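Local atomic coordinates of putative DNA-binding protein (PDB entry 2HX0), a protein that probably binds DNA and holds magnesium at a cluster of histidines, assembling from three copies of a PCC-domain chain. Residues S16-Y21 with A46-G51; D58-Y63 with E67-L72; G54-V59 with L94-P99. The protein carries 2 engineered substitutions. One frame throughout, in Å; residues are numbered along the deposited sequence.

How the contacts relate
Contacts 1 and 3 are buried and wholly apolar across their segments. Each joins strands that are not direct neighbours in the large antiparallel sheet. Both draw on strand 47-56, contact 1 near its start and contact 3 at its end, and they lie on opposite sides of the chain's centre, with centres about 23 Å apart. Contact 2 is a hairpin at the edge of the sheet opposite to strand 15-25 of contact 1 in strand order, partly exposed and held mainly by backbone hydrogen bonds and a water. Contacts 2 and 3 share D58 and V59 and also touch where L61 CD2 lies 3.8 Å from L94 CB. Contacts 1 and 3 both reach the second subunit.

Contact 1 (S16-Y21 with A46-G51)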
loop_
_atom_site.group_PDB
_atom_site.type_symbol
_atom_site.label_atom_id
_atom_site.label_comp_id
_atom_site.label_asym_id
_atom_site.label_seq_id
_atom_site.Cartn_x
_atom_site.Cartn_y
_atom_site.Cartn_z
ATOM N N SER A 16 18.740 -3.054 -1.718
ATOM C CA SER A 16 19.091 -2.426 -0.450
ATOM C C SER A 16 18.270 -2.942 0.724
ATOM O O SER A 16 17.140 -3.402 0.555
ATOM C CB SER A 16 18.900 -0.906 -0.542
ATOM O OG SER A 16 19.226 -0.266 0.681
ATOM N N THR A 17 18.853 -2.874 1.918
ATOM C CA THR A 17 18.138 -3.248 3.128
ATOM C C THR A 17 17.328 -1.979 3.379
ATOM O O THR A 17 17.535 -0.969 2.704
ATOM C CB THR A 17 19.096 -3.452 4.312
ATOM O OG1 THR A 17 19.844 -2.248 4.527
ATOM C CG2 THR A 17 20.058 -4.594 4.025
ATOM N N ALA A 18 16.403 -2.015 4.324
ATOM C CA ALA A 18 15.625 -0.822 4.604
ATOM C C ALA A 18 15.600 -0.507 6.084
ATOM O O ALA A 18 15.671 -1.402 6.926
ATOM C CB ALA A 18 14.199 -0.994 4.092
ATOM N N ARG A 19 15.528 0.784 6.385
ATOM C CA ARG A 19 15.422 1.270 7.750
ATOM C C ARG A 19 14.036 1.908 7.753
ATOM O O ARG A 19 13.701 2.642 6.828
ATOM C CB ARG A 19 16.500 2.321 8.030
ATOM C CG ARG A 19 16.561 2.770 9.482
ATOM C CD ARG A 19 17.777 3.649 9.748
ATOM N NE ARG A 19 17.720 4.914 9.024
ATOM C CZ ARG A 19 18.550 5.261 8.044
ATOM N NH1 ARG A 19 19.512 4.435 7.661
ATOM N NH2 ARG A 19 18.423 6.442 7.457
ATOM N N PHE A 20 13.229 1.623 8.769
ATOM C CA PHE A 20 11.885 2.188 8.817
ATOM C C PHE A 20 11.685 3.209 9.914
ATOM O O PHE A 20 12.315 3.153 10.969
ATOM C CB PHE A 20 10.844 1.082 8.965
ATOM C CG PHE A 20 10.790 0.163 7.786
ATOM C CD1 PHE A 20 11.631 -0.946 7.707
ATOM C CD2 PHE A 20 9.940 0.438 6.722
ATOM C CE1 PHE A 20 11.625 -1.769 6.575
ATOM C CE2 PHE A 20 9.927 -0.375 5.587
ATOM C CZ PHE A 20 10.772 -1.478 5.517
ATOM N N TYR A 21 10.787 4.145 9.643
ATOM C CA TYR A 21 10.458 5.204 10.581
ATOM C C TYR A 21 8.956 5.232 10.789
ATOM O O TYR A 21 8.191 5.128 9.835
ATOM C CB TYR A 21 10.891 6.564 10.039
ATOM C CG TYR A 21 12.379 6.733 9.855
ATOM C CD1 TYR A 21 13.013 6.284 8.704
ATOM C CD2 TYR A 21 13.150 7.358 10.832
ATOM C CE1 TYR A 21 14.386 6.459 8.524
ATOM C CE2 TYR A 21 14.521 7.537 10.663
ATOM C CZ TYR A 21 15.130 7.087 9.509
ATOM O OH TYR A 21 16.482 7.278 9.346
ATOM N N ALA A 46 16.490 8.009 -0.183
ATOM C CA ALA A 46 15.785 7.040 -1.025
ATOM C C ALA A 46 14.674 6.399 -0.206
ATOM O O ALA A 46 14.790 5.256 0.232
ATOM C CB ALA A 46 16.752 5.978 -1.513
ATOM N N ALA A 47 13.584 7.134 -0.023
ATOM C CA ALA A 47 12.489 6.651 0.796
ATOM C C ALA A 47 11.196 6.408 0.037
ATOM O O ALA A 47 11.046 6.819 -1.111
ATOM C CB ALA A 47 12.243 7.643 1.945
ATOM N N TRP A 48 10.270 5.715 0.688
ATOM C CA TRP A 48 8.967 5.440 0.096
ATOM C C TRP A 48 7.975 5.263 1.235
ATOM O O TRP A 48 8.367 4.995 2.370
ATOM C CB TRP A 48 9.035 4.180 -0.793
ATOM C CG TRP A 48 8.775 2.851 -0.118
ATOM C CD1 TRP A 48 7.594 2.165 -0.083
ATOM C CD2 TRP A 48 9.732 2.034 0.565
ATOM N NE1 TRP A 48 7.757 0.970 0.577
ATOM C CE2 TRP A 48 9.062 0.864 0.985
ATOM C CE3 TRP A 48 11.094 2.178 0.863
ATOM C CZ2 TRP A 48 9.707 -0.161 1.687
ATOM C CZ3 TRP A 48 11.737 1.160 1.562
ATOM C CH2 TRP A 48 11.040 0.004 1.966
ATOM N N ILE A 49 6.694 5.450 0.944
ATOM C CA ILE A 49 5.674 5.287 1.973
ATOM C C ILE A 49 5.346 3.803 2.054
ATOM O O ILE A 49 4.777 3.233 1.122
ATOM C CB ILE A 49 4.390 6.056 1.626
ATOM C CG1 ILE A 49 4.724 7.507 1.270
ATOM C CG2 ILE A 49 3.436 6.002 2.814
ATOM C CD1 ILE A 49 5.417 8.375 2.359
ATOM N N ALA A 50 5.720 3.178 3.167
ATOM C CA ALA A 50 5.484 1.750 3.352
ATOM C C ALA A 50 4.126 1.444 3.971
ATOM O O ALA A 50 3.639 0.321 3.880
ATOM C CB ALA A 50 6.600 1.140 4.209
ATOM N N GLY A 51 3.521 2.441 4.603
ATOM C CA GLY A 51 2.221 2.243 5.219
ATOM C C GLY A 51 1.644 3.577 5.641
ATOM O O GLY A 51 2.383 4.459 6.071
#
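The indole of W48 leaves the backbone with CG wedged between the backbone N and the carbonyl carbon (chi1 89°), while F20 sets its CG anti to the carbonyl carbon (chi1 -65°), and these two choices bring the rings together. The far corner of the indole does the touching: W48 CH2 lies 3.8 Å from F20 CE2 and almost as near to CZ. The planes are inclined at 74° with centroids 5.7 Å apart, and the rings cross obliquely, giving neither a stack nor an edge-to-face pair. The same indole corner meets a methyl from the other segment, A18 CB coming to 3.9 Å from W48 CH2 at the ring edge and near its plane. On the phenyl, A50 CB sits at the edge, 3.9 Å from F20 CE2. Strand 113-124 runs between strands 15-25 and 47-56 in the sheet, so the contact is made by side chains across that intervening strand, F20 also packing on its V121, with no hydrogen bond between the segments. A50 and G51 both face V121 and form a classic beta bulge. The cluster continues across the trimer: W48 NE1 is hydrogen-bonded to A50 O of the third subunit, and the F20 ring meets W48 of the second. Away from the indole, R19 turns side-on to Y21, its NE 2.7 Å and its NH2 2.8 Å from Y21 OH, so that two nitrogens grip one oxygen lying close to the guanidinium plane.

Contact 2 (D58-Y63 with E67-L72); sequences DVALRY and EATTSL
T70 meets the opposite segment, D58-Y63, with every atom of its side chain. Its CB rests 3.5 Å from L61 O, directly beside the backbone pairing. OG1, placed anti to the carbonyl carbon (chi1 -59°), approaches the Y63 ring obliquely, 3.4 Å from CE2. The third atom, CG2, reaches farther along the same ring and lies 3.8 Å from Y63 OH. The threonine thus crosses the tyrosine side chain at about a right angle. Beyond it, Y63 OH touches L72 CD1, the leucine arriving from the direction opposite to that of the tyrosine. T70 OG1 also lies 2.8 Å from the oxygen of a water, which accepts a hydrogen bond from Y63 N and donates one to A68 O. This water joins the two segments just past the last direct backbone bond, where the chains begin to diverge. The two segments form a beta hairpin at the margin of the large sheet, strand 70-73 being its outermost strand within the chain and strand 59-62 pairing on its other side with 103-108. V59 with L72 and L61 with T70 are the antiparallel hydrogen-bonded pairs, and A60 with S71 between them is a non-hydrogen-bonded pair. T70 N donates to L61 O at 2.7 Å, and L61 N returns a nearly straight bond (170°) to T70 O at 3.0 Å; V59 and L72 exchange a matching pair of bonds. V59, L61, T70 and L72 share one face, on which L61 also packs on L94. At the loop end, the aliphatic part of R62 runs beside the carbonyls of E67 and A68, with CG 3.7 Å from A68 O. R62 also packs on H107, one of the histidines of the magnesium site.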
loop_
_atom_site.group_PDB
_atom_site.type_symbol
_atom_site.label_atom_id
_atom_site.label_comp_id
_atom_site.label_asym_id
_atom_site.label_seq_id
_atom_site.Cartn_x
_atom_site.Cartn_y
_atom_site.Cartn_z
ATOM N N ASP A 58 -8.781 19.024 4.445
ATOM C CA ASP A 58 -8.548 19.625 3.140
ATOM C C ASP A 58 -7.789 18.607 2.302
ATOM O O ASP A 58 -6.899 17.922 2.802
ATOM C CB ASP A 58 -7.715 20.904 3.261
ATOM C CG ASP A 58 -8.386 21.958 4.115
ATOM O OD1 ASP A 58 -9.586 22.224 3.892
ATOM O OD2 ASP A 58 -7.716 22.521 5.006
ATOM N N VAL A 59 -8.144 18.510 1.028
ATOM C CA VAL A 59 -7.483 17.574 0.132
ATOM C C VAL A 59 -7.102 18.280 -1.163
ATOM O O VAL A 59 -7.911 19.002 -1.747
ATOM C CB VAL A 59 -8.398 16.376 -0.198
ATOM C CG1 VAL A 59 -7.670 15.406 -1.114
ATOM C CG2 VAL A 59 -8.826 15.680 1.083
ATOM N N ALA A 60 -5.865 18.072 -1.598
ATOM C CA ALA A 60 -5.355 18.676 -2.820
ATOM C C ALA A 60 -4.877 17.556 -3.733
ATOM O O ALA A 60 -3.918 16.850 -3.415
ATOM C CB ALA A 60 -4.203 19.624 -2.493
ATOM N N LEU A 61 -5.554 17.393 -4.865
ATOM C CA LEU A 61 -5.208 16.346 -5.815
ATOM C C LEU A 61 -5.141 16.857 -7.243
ATOM O O LEU A 61 -5.903 17.738 -7.633
ATOM C CB LEU A 61 -6.247 15.224 -5.765
ATOM C CG LEU A 61 -6.346 14.386 -4.493
ATOM C CD1 LEU A 61 -7.556 13.469 -4.580
ATOM C CD2 LEU A 61 -5.066 13.580 -4.321
ATOM N N ARG A 62 -4.223 16.297 -8.019
ATOM C CA ARG A 62 -4.106 16.646 -9.425
ATOM C C ARG A 62 -4.543 15.367 -10.131
ATOM O O ARG A 62 -3.852 14.350 -10.066
ATOM C CB ARG A 62 -2.660 16.988 -9.789
ATOM C CG ARG A 62 -2.502 17.547 -11.194
ATOM C CD ARG A 62 -1.045 17.866 -11.500
ATOM N NE ARG A 62 -0.235 16.654 -11.575
ATOM C CZ ARG A 62 1.080 16.640 -11.766
ATOM N NH1 ARG A 62 1.749 17.778 -11.902
ATOM N NH2 ARG A 62 1.729 15.485 -11.825
ATOM N N TYR A 63 -5.697 15.403 -10.786
ATOM C CA TYR A 63 -6.198 14.214 -11.465
ATOM C C TYR A 63 -5.404 13.844 -12.714
ATOM O O TYR A 63 -4.697 14.678 -13.285
ATOM C CB TYR A 63 -7.679 14.392 -11.803
ATOM C CG TYR A 63 -8.556 14.614 -10.585
ATOM C CD1 TYR A 63 -8.310 13.942 -9.389
ATOM C CD2 TYR A 63 -9.644 15.479 -10.636
ATOM C CE1 TYR A 63 -9.127 14.128 -8.272
ATOM C CE2 TYR A 63 -10.469 15.666 -9.530
ATOM C CZ TYR A 63 -10.206 14.989 -8.352
ATOM O OH TYR A 63 -11.038 15.164 -7.267
ATOM N N GLU A 67 -3.552 19.518 -15.459
ATOM C CA GLU A 67 -2.525 20.446 -15.012
ATOM C C GLU A 67 -2.953 21.118 -13.710
ATOM O O GLU A 67 -2.149 21.297 -12.798
ATOM C CB GLU A 67 -2.288 21.511 -16.084
ATOM C CG GLU A 67 -0.980 22.267 -15.934
ATOM C CD GLU A 67 0.227 21.396 -16.226
ATOM O OE1 GLU A 67 0.290 20.821 -17.335
ATOM O OE2 GLU A 67 1.113 21.287 -15.351
ATOM N N ALA A 68 -4.229 21.479 -13.632
ATOM C CA ALA A 68 -4.771 22.152 -12.458
ATOM C C ALA A 68 -4.934 21.244 -11.248
ATOM O O ALA A 68 -5.175 20.046 -11.380
ATOM C CB ALA A 68 -6.109 22.785 -12.801
ATOM N N THR A 69 -4.806 21.836 -10.067
ATOM C CA THR A 69 -4.959 21.111 -8.817
ATOM C C THR A 69 -6.398 21.262 -8.352
ATOM O O THR A 69 -6.957 22.359 -8.395
ATOM C CB THR A 69 -4.028 21.674 -7.724
ATOM O OG1 THR A 69 -2.663 21.472 -8.106
ATOM C CG2 THR A 69 -4.290 20.988 -6.392
ATOM N N THR A 70 -7.003 20.160 -7.921
ATOM C CA THR A 70 -8.372 20.189 -7.430
ATOM C C THR A 70 -8.320 20.277 -5.910
ATOM O O THR A 70 -7.711 19.431 -5.255
ATOM C CB THR A 70 -9.143 18.918 -7.840
ATOM O OG1 THR A 70 -9.147 18.800 -9.266
ATOM C CG2 THR A 70 -10.580 18.982 -7.349
ATOM N N SER A 71 -8.940 21.311 -5.353
ATOM C CA SER A 71 -8.957 21.498 -3.908
ATOM C C SER A 71 -10.330 21.171 -3.347
ATOM O O SER A 71 -11.344 21.711 -3.791
ATOM C CB SER A 71 -8.580 22.940 -3.555
ATOM O OG SER A 71 -7.265 23.233 -3.989
ATOM N N LEU A 72 -10.358 20.280 -2.365
ATOM C CA LEU A 72 -11.608 19.873 -1.748
ATOM C C LEU A 72 -11.504 19.998 -0.240
ATOM O O LEU A 72 -10.413 19.944 0.321
ATOM C CB LEU A 72 -11.916 18.421 -2.117
ATOM C CG LEU A 72 -11.804 18.091 -3.610
ATOM C CD1 LEU A 72 -11.952 16.598 -3.814
ATOM C CD2 LEU A 72 -12.864 18.856 -4.389
HETATM O O HOH W 1 -7.059 18.069 -11.057
#

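Contact 3 (G54-V59 with L94-P99)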
loop_
_atom_site.group_PDB
_atom_site.type_symbol
_atom_site.label_atom_id
_atom_site.label_comp_id
_atom_site.label_asym_id
_atom_site.label_seq_id
_atom_site.Cartn_x
_atom_site.Cartn_y
_atom_site.Cartn_z
ATOM N N GLY A 54 -5.164 7.331 8.110
ATOM C CA GLY A 54 -5.490 8.577 8.773
ATOM C C GLY A 54 -6.709 9.255 8.196
ATOM O O GLY A 54 -7.502 8.636 7.492
ATOM N N SER A 55 -6.837 10.545 8.481
ATOM C CA SER A 55 -7.976 11.329 8.028
ATOM C C SER A 55 -7.544 12.725 7.604
ATOM O O SER A 55 -6.559 13.260 8.107
ATOM C CB SER A 55 -9.001 11.424 9.159
ATOM O OG SER A 55 -8.394 11.899 10.348
ATOM N N LEU A 56 -8.294 13.312 6.678
ATOM C CA LEU A 56 -7.990 14.649 6.189
ATOM C C LEU A 56 -9.229 15.526 6.159
ATOM O O LEU A 56 -10.357 15.031 6.112
ATOM C CB LEU A 56 -7.416 14.587 4.774
ATOM C CG LEU A 56 -6.134 13.789 4.539
ATOM C CD1 LEU A 56 -5.846 13.734 3.052
ATOM C CD2 LEU A 56 -4.966 14.430 5.286
ATOM N N THR A 57 -8.995 16.834 6.186
ATOM C CA THR A 57 -10.058 17.826 6.125
ATOM C C THR A 57 -9.949 18.471 4.747
ATOM O O THR A 57 -10.902 18.462 3.965
ATOM C CB THR A 57 -9.884 18.889 7.218
ATOM O OG1 THR A 57 -10.060 18.278 8.502
ATOM C CG2 THR A 57 -10.904 20.007 7.048
ATOM N N ASP A 58 -8.781 19.024 4.445
ATOM C CA ASP A 58 -8.548 19.625 3.140
ATOM C C ASP A 58 -7.789 18.607 2.302
ATOM O O ASP A 58 -6.899 17.922 2.802
ATOM C CB ASP A 58 -7.715 20.904 3.261
ATOM C CG ASP A 58 -8.386 21.958 4.115
ATOM O OD1 ASP A 58 -9.586 22.224 3.892
ATOM O OD2 ASP A 58 -7.716 22.521 5.006
ATOM N N VAL A 59 -8.144 18.510 1.028
ATOM C CA VAL A 59 -7.483 17.574 0.132
ATOM C C VAL A 59 -7.102 18.280 -1.163
ATOM O O VAL A 59 -7.911 19.002 -1.747
ATOM C CB VAL A 59 -8.398 16.376 -0.198
ATOM C CG1 VAL A 59 -7.670 15.406 -1.114
ATOM C CG2 VAL A 59 -8.826 15.680 1.083
ATOM N N LEU A 94 -2.475 9.812 -3.830
ATOM C CA LEU A 94 -3.374 9.690 -2.693
ATOM C C LEU A 94 -4.775 9.244 -3.074
ATOM O O LEU A 94 -5.299 9.642 -4.114
ATOM C CB LEU A 94 -3.457 11.044 -1.981
ATOM C CG LEU A 94 -4.506 11.267 -0.883
ATOM C CD1 LEU A 94 -4.158 10.466 0.361
ATOM C CD2 LEU A 94 -4.567 12.753 -0.548
ATOM N N ALA A 95 -5.370 8.411 -2.223
ATOM C CA ALA A 95 -6.739 7.939 -2.416
ATOM C C ALA A 95 -7.470 8.203 -1.099
ATOM O O ALA A 95 -7.007 7.792 -0.034
ATOM C CB ALA A 95 -6.757 6.443 -2.742
ATOM N N VAL A 96 -8.593 8.913 -1.170
ATOM C CA VAL A 96 -9.377 9.217 0.023
ATOM C C VAL A 96 -10.814 8.739 -0.158
ATOM O O VAL A 96 -11.291 8.608 -1.285
ATOM C CB VAL A 96 -9.415 10.742 0.320
ATOM C CG1 VAL A 96 -8.025 11.247 0.672
ATOM C CG2 VAL A 96 -9.969 11.492 -0.881
ATOM N N SER A 97 -11.491 8.459 0.953
ATOM C CA SER A 97 -12.886 8.025 0.912
ATOM C C SER A 97 -13.733 9.039 1.674
ATOM O O SER A 97 -13.253 9.673 2.616
ATOM C CB SER A 97 -13.042 6.630 1.531
ATOM O OG SER A 97 -12.637 6.614 2.892
ATOM N N ASP A 98 -14.989 9.201 1.267
ATOM C CA ASP A 98 -15.861 10.167 1.934
ATOM C C ASP A 98 -16.914 9.496 2.824
ATOM O O ASP A 98 -16.931 8.275 2.958
ATOM C CB ASP A 98 -16.524 11.089 0.899
ATOM C CG ASP A 98 -17.519 10.372 0.008
ATOM O OD1 ASP A 98 -17.996 9.276 0.367
ATOM O OD2 ASP A 98 -17.838 10.933 -1.060
ATOM N N PRO A 99 -17.809 10.289 3.445
ATOM C CA PRO A 99 -18.861 9.761 4.326
ATOM C C PRO A 99 -19.799 8.713 3.721
ATOM O O PRO A 99 -20.587 8.100 4.442
ATOM C CB PRO A 99 -19.612 11.021 4.754
ATOM C CG PRO A 99 -18.533 12.056 4.759
ATOM C CD PRO A 99 -17.807 11.762 3.475
#
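L56 takes a hydrogen bond on its carbonyl O from R115 NE, while its side chain makes two of the three closest approaches to strand 89-97. Between the two segments themselves no polar bond is made. L56 CG stands anti to the carbonyl carbon (chi1 -59°) and the chain then extends, which delivers CD1 to the methyls of two residues. Facing it, L94 sends CG out opposite its backbone N (chi1 170°) and bends at chi2 (70°), so that CD2 meets L56 CD1 tip to tip at 3.9 Å. The same L56 CD1 lies 4.1 Å from V96 CG1, and here the two side chains run at about a right angle. V59 adds its CG1 branch from a different direction, passing L94 CD2 at 4.1 Å. L94 CD2 therefore meets two methyls, one from the residue before the corner at T57 and D58 and one from the residue after it, the two lying less than a right angle apart as seen from CD2. That corner carries the chain from strand 47-56 to strand 59-62. In the order of the antiparallel sheet these strands lie on either side of 89-97, separated from it by 75-86 and 103-108 respectively, so L94 and V96 bring together parts of the sheet that are not paired. V78 also packs on L56 and M108 on L94, while C112 touches both leucines. L94 directly follows H93, a magnesium ligand, but its own side chain stays about 10 Å from the metal. With only aliphatic carbons meeting, the contact has no directional bond and probably rests on close fit and the exclusion of water.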